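Pcza361.24 (Amycolatopsis orientalis, PDB 3G2M) acts as an S-adenosyl-L-methionine-dependent N-methyltransferase, probably methylating glycopeptide antibiotics or their precursors during biosynthesis. Local coordinates at residues A174-H179 and S264-I269; R170-S175 and G184-S189. All blocks are in the same frame, centred on the assembly; numbering follows the deposited sequence.

Followed from the N terminus, both contacts start on helix 166-179; Ala174 and Ser175 belong to each. Contact 2 closes the short loop: only eight residues separate 170-175 from 184-189 on the next strand, the second half of a beta-alpha-beta crossover. Contact 1 spans 84 residues, returning from 264-269, where helix 254-263 gives way to strand 267-274. That long loop includes strand 184-191, so the two closures share a start and the shorter return comes first. With centres about 5 Å apart, the contacts merge: Phe266 CZ lies 4.0 Å from Phe186 CD2. Together they tie one helix to strand 184-191 and to the turn leading into strand 267-274, both strands of the seven-stranded methyltransferase sheet.

Contact 1. Residues A174-H179 and S264-I269; sequences ASVREH and SGFDVI
Phe266 packs its ring tip against Val176 and Arg177 of helix 166-179, just after a Schellman motif that ends helix 254-263 in this Rossmann-like methyltransferase fold. The second segment begins with Ser264, whose carbonyl meets the helix through solvent: a water donates to Ser264 O at 2.6 Å and accepts from Arg177 NH1 at 3.0 Å. A second water between the same two atoms makes weak bonds only. Arg177 can serve this bridge because its chain, extended at first, bends at chi3 (66°) and brings one face of the guanidinium over Ala174 O. In the guanidinium plane, NE and NH2 both grip Glu178 OE2, a salt bridge with NE at 2.8 Å from that oxygen, which fixes the rotation of the group. Gly265, with positive phi, turns the chain out of the helix. Next, Phe266 CG lies beside its own backbone N (chi1 -77°), and the ring extends to helix 166-179, with Phe266 CZ 3.9 Å from Arg177 N. Ser264 OG, hydrogen-bonded to Leu261 O, sits at the ring edge, near its plane. Asp267 and Ile269 then enter the sheet, bonding through their backbones to Val290 and Glu288, while Val268 packs on Val258 and Leu261. The apolar part of the contact rests on Phe266 and Val176, whose side chains cross at about a right angle, with Phe266 CZ 4.1 Å from Val176 CG1.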
ATOM      1  N   ALA A 174      18.115  -0.407   0.203  1.00 28.12           N
ATOM      2  CA  ALA A 174      19.397  -1.124   0.116  1.00 28.71           C
ATOM      3  C   ALA A 174      20.362  -0.468  -0.868  1.00 29.03           C
ATOM      4  O   ALA A 174      21.544  -0.306  -0.561  1.00 29.08           O
ATOM      5  CB  ALA A 174      19.169  -2.591  -0.246  1.00 28.62           C
ATOM      6  N   SER A 175      19.854  -0.077  -2.034  1.00 29.49           N
ATOM      7  CA  SER A 175      20.659   0.625  -3.035  1.00 29.81           C
ATOM      8  C   SER A 175      21.261   1.909  -2.460  1.00 29.95           C
ATOM      9  O   SER A 175      22.461   2.150  -2.594  1.00 29.57           O
ATOM     10  CB  SER A 175      19.839   0.927  -4.291  1.00 29.46           C
ATOM     11  OG  SER A 175      19.466  -0.264  -4.980  1.00 29.70           O
ATOM     12  N   VAL A 176      20.429   2.720  -1.809  1.00 30.38           N
ATOM     13  CA  VAL A 176      20.896   3.959  -1.175  1.00 30.30           C
ATOM     14  C   VAL A 176      22.024   3.702  -0.163  1.00 30.99           C
ATOM     15  O   VAL A 176      23.063   4.373  -0.222  1.00 30.98           O
ATOM     16  CB  VAL A 176      19.738   4.772  -0.539  1.00 30.40           C
ATOM     17  CG1 VAL A 176      20.284   5.985   0.224  1.00 29.97           C
ATOM     18  CG2 VAL A 176      18.758   5.233  -1.609  1.00 29.52           C
ATOM     19  N   ARG A 177      21.834   2.733   0.743  1.00 30.73           N
ATOM     20  CA  ARG A 177      22.894   2.330   1.685  1.00 31.68           C
ATOM     21  C   ARG A 177      24.232   2.124   0.969  1.00 31.37           C
ATOM     22  O   ARG A 177      25.271   2.638   1.403  1.00 31.36           O
ATOM     23  CB  ARG A 177      22.516   1.042   2.439  1.00 31.41           C
ATOM     24  CG  ARG A 177      23.622   0.529   3.365  1.00 32.66           C
ATOM     25  CD  ARG A 177      23.429  -0.918   3.789  1.00 32.68           C
ATOM     26  NE  ARG A 177      23.554  -1.845   2.665  1.00 34.52           N
ATOM     27  CZ  ARG A 177      22.628  -2.730   2.312  1.00 35.99           C
ATOM     28  NH1 ARG A 177      21.495  -2.837   3.005  1.00 35.91           N
ATOM     29  NH2 ARG A 177      22.838  -3.523   1.270  1.00 35.35           N
ATOM     30  N   GLU A 178      24.198   1.392  -0.144  1.00 31.59           N
ATOM     31  CA  GLU A 178      25.428   1.058  -0.869  1.00 31.48           C
ATOM     32  C   GLU A 178      26.100   2.267  -1.523  1.00 31.74           C
ATOM     33  O   GLU A 178      27.257   2.180  -1.932  1.00 31.26           O
ATOM     34  CB  GLU A 178      25.169  -0.037  -1.909  1.00 31.69           C
ATOM     35  CG  GLU A 178      24.772  -1.389  -1.311  1.00 31.18           C
ATOM     36  CD  GLU A 178      25.821  -1.958  -0.372  1.00 31.46           C
ATOM     37  OE1 GLU A 178      27.025  -1.869  -0.676  1.00 30.52           O
ATOM     38  OE2 GLU A 178      25.436  -2.502   0.675  1.00 30.30           O
ATOM     39  N   HIS A 179      25.384   3.390  -1.601  1.00 31.80           N
ATOM     40  CA  HIS A 179      25.877   4.586  -2.302  1.00 32.31           C
ATOM     41  C   HIS A 179      26.175   5.764  -1.384  1.00 32.75           C
ATOM     42  O   HIS A 179      26.578   6.831  -1.848  1.00 32.95           O
ATOM     43  CB  HIS A 179      24.903   5.004  -3.413  1.00 32.16           C
ATOM     44  CG  HIS A 179      24.933   4.099  -4.602  1.00 31.84           C
ATOM     45  ND1 HIS A 179      24.231   2.916  -4.651  1.00 31.79           N
ATOM     46  CD2 HIS A 179      25.593   4.195  -5.778  1.00 31.90           C
ATOM     47  CE1 HIS A 179      24.452   2.324  -5.811  1.00 32.25           C
ATOM     48  NE2 HIS A 179      25.272   3.082  -6.515  1.00 33.25           N
ATOM     49  N   SER A 264      14.963  -1.428   7.390  1.00 33.81           N
ATOM     50  CA  SER A 264      16.019  -1.649   6.398  1.00 34.13           C
ATOM     51  C   SER A 264      17.428  -1.373   6.919  1.00 34.15           C
ATOM     52  O   SER A 264      18.409  -1.639   6.216  1.00 34.40           O
ATOM     53  CB  SER A 264      15.767  -0.815   5.137  1.00 34.18           C
ATOM     54  OG  SER A 264      16.110   0.547   5.348  1.00 35.48           O
ATOM     55  N   GLY A 265      17.527  -0.828   8.134  1.00 33.91           N
ATOM     56  CA  GLY A 265      18.821  -0.618   8.790  1.00 33.38           C
ATOM     57  C   GLY A 265      19.245   0.831   8.980  1.00 33.34           C
ATOM     58  O   GLY A 265      20.318   1.089   9.513  1.00 32.98           O
ATOM     59  N   PHE A 266      18.417   1.776   8.537  1.00 33.01           N
ATOM     60  CA  PHE A 266      18.701   3.199   8.731  1.00 33.06           C
ATOM     61  C   PHE A 266      18.284   3.640  10.127  1.00 33.36           C
ATOM     62  O   PHE A 266      17.384   3.057  10.729  1.00 33.10           O
ATOM     63  CB  PHE A 266      17.945   4.064   7.704  1.00 32.85           C
ATOM     64  CG  PHE A 266      18.552   4.069   6.328  1.00 31.84           C
ATOM     65  CD1 PHE A 266      19.553   4.979   5.995  1.00 31.95           C
ATOM     66  CD2 PHE A 266      18.122   3.167   5.362  1.00 32.14           C
ATOM     67  CE1 PHE A 266      20.120   4.994   4.706  1.00 31.70           C
ATOM     68  CE2 PHE A 266      18.683   3.170   4.070  1.00 31.36           C
ATOM     69  CZ  PHE A 266      19.684   4.080   3.749  1.00 32.43           C
ATOM     70  N   ASP A 267      18.949   4.680  10.623  1.00 33.98           N
ATOM     71  CA  ASP A 267      18.478   5.462  11.754  1.00 34.89           C
ATOM     72  C   ASP A 267      17.807   6.714  11.220  1.00 34.61           C
ATOM     73  O   ASP A 267      18.455   7.506  10.545  1.00 35.24           O
ATOM     74  CB  ASP A 267      19.652   5.907  12.634  1.00 35.39           C
ATOM     75  CG  ASP A 267      20.192   4.799  13.505  1.00 37.48           C
ATOM     76  OD1 ASP A 267      19.516   3.757  13.663  1.00 38.82           O
ATOM     77  OD2 ASP A 267      21.306   4.990  14.043  1.00 40.10           O
ATOM     78  N   VAL A 268      16.525   6.894  11.515  1.00 34.55           N
ATOM     79  CA  VAL A 268      15.819   8.118  11.125  1.00 34.74           C
ATOM     80  C   VAL A 268      16.045   9.165  12.219  1.00 35.15           C
ATOM     81  O   VAL A 268      15.571   9.024  13.345  1.00 34.80           O
ATOM     82  CB  VAL A 268      14.304   7.863  10.813  1.00 34.74           C
ATOM     83  CG1 VAL A 268      13.544   9.168  10.629  1.00 33.93           C
ATOM     84  CG2 VAL A 268      14.150   6.990   9.548  1.00 33.59           C
ATOM     85  N   ILE A 269      16.806  10.200  11.884  1.00 35.68           N
ATOM     86  CA  ILE A 269      17.309  11.137  12.901  1.00 36.06           C
ATOM     87  C   ILE A 269      16.542  12.462  12.992  1.00 36.52           C
ATOM     88  O   ILE A 269      16.748  13.240  13.928  1.00 36.44           O
ATOM     89  CB  ILE A 269      18.836  11.403  12.734  1.00 35.88           C
ATOM     90  CG1 ILE A 269      19.152  11.925  11.329  1.00 36.01           C
ATOM     91  CG2 ILE A 269      19.629  10.129  13.051  1.00 36.34           C
ATOM     92  CD1 ILE A 269      20.598  12.384  11.130  1.00 36.03           C
TER
HETATM   93  O   HOH W   1      20.908  -2.415   5.869  1.00 34.66           O
HETATM   94  O   HOH W   2      18.273  -3.076   3.177  1.00 36.67           O

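Contact 2. Residues R170-S175 and G184-S189; sequences RGLYAS and GKFLLS
Tyr173 and Phe186 meet rim to rim: Tyr173 CD1 lies 4.4 Å from Phe186 CE2, each near the plane of the other ring, yet the planes are inclined by about 63°. This is edge contact between two aromatic groups rather than a stack, and no hydrogen bond crosses between the segments. Phe186 reaches the helix because its CG stands anti to the backbone N (chi1 -177°), which carries the ring off the strand. Its far end is met obliquely by Leu172, with CD1 4.4 Å from Phe186 CZ. Leu172 lies about 5 Å, side chain to side chain, from the cofactor-binding residue Met142, although this chain holds no cofactor. The two faces of the Phe186 ring are filled from opposite sides. Leu188 CG lies 3.8 Å above one, offset toward the rim; over the other, Val176 CG1 is 3.5 Å from Phe186 CG. The ring is thus sandwiched between a strand side chain and a helix side chain. Within the helix, Ser175 N and OG reach Gly171 O from opposite faces of its carbonyl plane, the hydroxyl at 2.8 Å from that oxygen. Tyr173 OH bonds to Glu260 on helix 254-263, where Val257 and Leu261 also touch its side chain. This helix-on-sheet packing joins helix 166-179 to strand 184-191, itself flanked by parallel strand 151-156 and antiparallel strand 284-290.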
ATOM      1  N   ARG A 170      12.073  -1.550  -0.718  1.00 28.07           N
ATOM      2  CA  ARG A 170      13.168  -2.326  -0.114  1.00 29.40           C
ATOM      3  C   ARG A 170      14.448  -2.251  -0.962  1.00 28.74           C
ATOM      4  O   ARG A 170      15.536  -2.074  -0.432  1.00 28.89           O
ATOM      5  CB  ARG A 170      12.763  -3.792   0.081  1.00 29.31           C
ATOM      6  CG  ARG A 170      11.969  -4.074   1.357  1.00 31.41           C
ATOM      7  CD  ARG A 170      11.792  -5.582   1.592  1.00 31.83           C
ATOM      8  NE  ARG A 170      10.391  -5.997   1.537  1.00 38.88           N
ATOM      9  CZ  ARG A 170       9.879  -6.879   0.682  1.00 41.12           C
ATOM     10  NH1 ARG A 170      10.642  -7.495  -0.219  1.00 42.98           N
ATOM     11  NH2 ARG A 170       8.586  -7.159   0.743  1.00 42.92           N
ATOM     12  N   GLY A 171      14.304  -2.401  -2.277  1.00 28.43           N
ATOM     13  CA  GLY A 171      15.433  -2.272  -3.208  1.00 28.21           C
ATOM     14  C   GLY A 171      16.025  -0.876  -3.205  1.00 27.94           C
ATOM     15  O   GLY A 171      17.245  -0.716  -3.282  1.00 27.87           O
ATOM     16  N   LEU A 172      15.163   0.140  -3.128  1.00 27.53           N
ATOM     17  CA  LEU A 172      15.600   1.529  -2.968  1.00 27.63           C
ATOM     18  C   LEU A 172      16.460   1.715  -1.716  1.00 27.90           C
ATOM     19  O   LEU A 172      17.566   2.262  -1.796  1.00 27.58           O
ATOM     20  CB  LEU A 172      14.385   2.480  -2.911  1.00 28.11           C
ATOM     21  CG  LEU A 172      14.579   3.918  -2.393  1.00 28.57           C
ATOM     22  CD1 LEU A 172      15.438   4.746  -3.354  1.00 27.18           C
ATOM     23  CD2 LEU A 172      13.219   4.587  -2.182  1.00 27.49           C
ATOM     24  N   TYR A 173      15.952   1.261  -0.566  1.00 27.47           N
ATOM     25  CA  TYR A 173      16.645   1.470   0.707  1.00 27.47           C
ATOM     26  C   TYR A 173      18.036   0.815   0.712  1.00 27.66           C
ATOM     27  O   TYR A 173      19.018   1.415   1.148  1.00 27.51           O
ATOM     28  CB  TYR A 173      15.804   0.967   1.892  1.00 27.09           C
ATOM     29  CG  TYR A 173      14.385   1.515   1.982  1.00 26.97           C
ATOM     30  CD1 TYR A 173      14.094   2.844   1.662  1.00 27.24           C
ATOM     31  CD2 TYR A 173      13.337   0.698   2.415  1.00 27.25           C
ATOM     32  CE1 TYR A 173      12.786   3.335   1.757  1.00 26.84           C
ATOM     33  CE2 TYR A 173      12.036   1.182   2.506  1.00 26.88           C
ATOM     34  CZ  TYR A 173      11.769   2.495   2.171  1.00 26.06           C
ATOM     35  OH  TYR A 173      10.473   2.968   2.257  1.00 25.47           O
ATOM     36  N   ALA A 174      18.115  -0.407   0.203  1.00 28.12           N
ATOM     37  CA  ALA A 174      19.397  -1.124   0.116  1.00 28.71           C
ATOM     38  C   ALA A 174      20.362  -0.468  -0.868  1.00 29.03           C
ATOM     39  O   ALA A 174      21.544  -0.306  -0.561  1.00 29.08           O
ATOM     40  CB  ALA A 174      19.169  -2.591  -0.246  1.00 28.62           C
ATOM     41  N   SER A 175      19.854  -0.077  -2.034  1.00 29.49           N
ATOM     42  CA  SER A 175      20.659   0.625  -3.035  1.00 29.81           C
ATOM     43  C   SER A 175      21.261   1.909  -2.460  1.00 29.95           C
ATOM     44  O   SER A 175      22.461   2.150  -2.594  1.00 29.57           O
ATOM     45  CB  SER A 175      19.839   0.927  -4.291  1.00 29.46           C
ATOM     46  OG  SER A 175      19.466  -0.264  -4.980  1.00 29.70           O
ATOM     47  N   GLY A 184      27.306   9.821   5.420  1.00 37.41           N
ATOM     48  CA  GLY A 184      26.425  10.396   4.405  1.00 36.76           C
ATOM     49  C   GLY A 184      24.962  10.348   4.820  1.00 36.43           C
ATOM     50  O   GLY A 184      24.561   9.496   5.617  1.00 36.09           O
ATOM     51  N   LYS A 185      24.160  11.264   4.288  1.00 36.33           N
ATOM     52  CA  LYS A 185      22.735  11.280   4.621  1.00 36.13           C
ATOM     53  C   LYS A 185      21.774  11.051   3.448  1.00 35.31           C
ATOM     54  O   LYS A 185      22.030  11.456   2.305  1.00 35.12           O
ATOM     55  CB  LYS A 185      22.343  12.511   5.455  1.00 36.30           C
ATOM     56  CG  LYS A 185      22.668  13.875   4.867  1.00 37.47           C
ATOM     57  CD  LYS A 185      22.700  14.948   5.982  1.00 37.59           C
ATOM     58  CE  LYS A 185      21.466  14.874   6.900  1.00 39.08           C
ATOM     59  NZ  LYS A 185      21.590  15.767   8.096  1.00 39.51           N
ATOM     60  N   PHE A 186      20.681  10.363   3.769  1.00 34.41           N
ATOM     61  CA  PHE A 186      19.595  10.078   2.846  1.00 33.56           C
ATOM     62  C   PHE A 186      18.434  10.986   3.222  1.00 33.24           C
ATOM     63  O   PHE A 186      17.901  10.895   4.327  1.00 33.29           O
ATOM     64  CB  PHE A 186      19.199   8.596   2.966  1.00 33.48           C
ATOM     65  CG  PHE A 186      18.119   8.156   2.008  1.00 32.88           C
ATOM     66  CD1 PHE A 186      17.881   8.837   0.809  1.00 32.58           C
ATOM     67  CD2 PHE A 186      17.363   7.014   2.288  1.00 33.00           C
ATOM     68  CE1 PHE A 186      16.891   8.413  -0.071  1.00 31.42           C
ATOM     69  CE2 PHE A 186      16.374   6.574   1.402  1.00 32.78           C
ATOM     70  CZ  PHE A 186      16.134   7.271   0.231  1.00 32.54           C
ATOM     71  N   LEU A 187      18.063  11.881   2.312  1.00 32.84           N
ATOM     72  CA  LEU A 187      16.976  12.825   2.566  1.00 32.89           C
ATOM     73  C   LEU A 187      15.784  12.489   1.701  1.00 32.24           C
ATOM     74  O   LEU A 187      15.928  12.267   0.499  1.00 31.63           O
ATOM     75  CB  LEU A 187      17.406  14.271   2.280  1.00 32.86           C
ATOM     76  CG  LEU A 187      18.461  15.029   3.099  1.00 35.04           C
ATOM     77  CD1 LEU A 187      18.019  15.270   4.518  1.00 36.83           C
ATOM     78  CD2 LEU A 187      19.817  14.366   3.087  1.00 37.28           C
ATOM     79  N   LEU A 188      14.607  12.463   2.317  1.00 31.81           N
ATOM     80  CA  LEU A 188      13.370  12.189   1.596  1.00 31.53           C
ATOM     81  C   LEU A 188      12.318  13.248   1.912  1.00 31.60           C
ATOM     82  O   LEU A 188      12.202  13.688   3.051  1.00 31.99           O
ATOM     83  CB  LEU A 188      12.810  10.807   1.973  1.00 31.36           C
ATOM     84  CG  LEU A 188      13.688   9.558   2.085  1.00 31.25           C
ATOM     85  CD1 LEU A 188      14.292   9.428   3.478  1.00 29.78           C
ATOM     86  CD2 LEU A 188      12.836   8.316   1.781  1.00 31.08           C
ATOM     87  N   SER A 189      11.569  13.672   0.900  1.00 31.88           N
ATOM     88  CA  SER A 189      10.325  14.386   1.149  1.00 31.31           C
ATOM     89  C   SER A 189       9.181  13.398   0.986  1.00 31.62           C
ATOM     90  O   SER A 189       9.262  12.486   0.159  1.00 31.58           O
ATOM     91  CB  SER A 189      10.155  15.576   0.213  1.00 31.79           C
ATOM     92  OG  SER A 189       9.945  15.161  -1.123  1.00 31.60           O
TER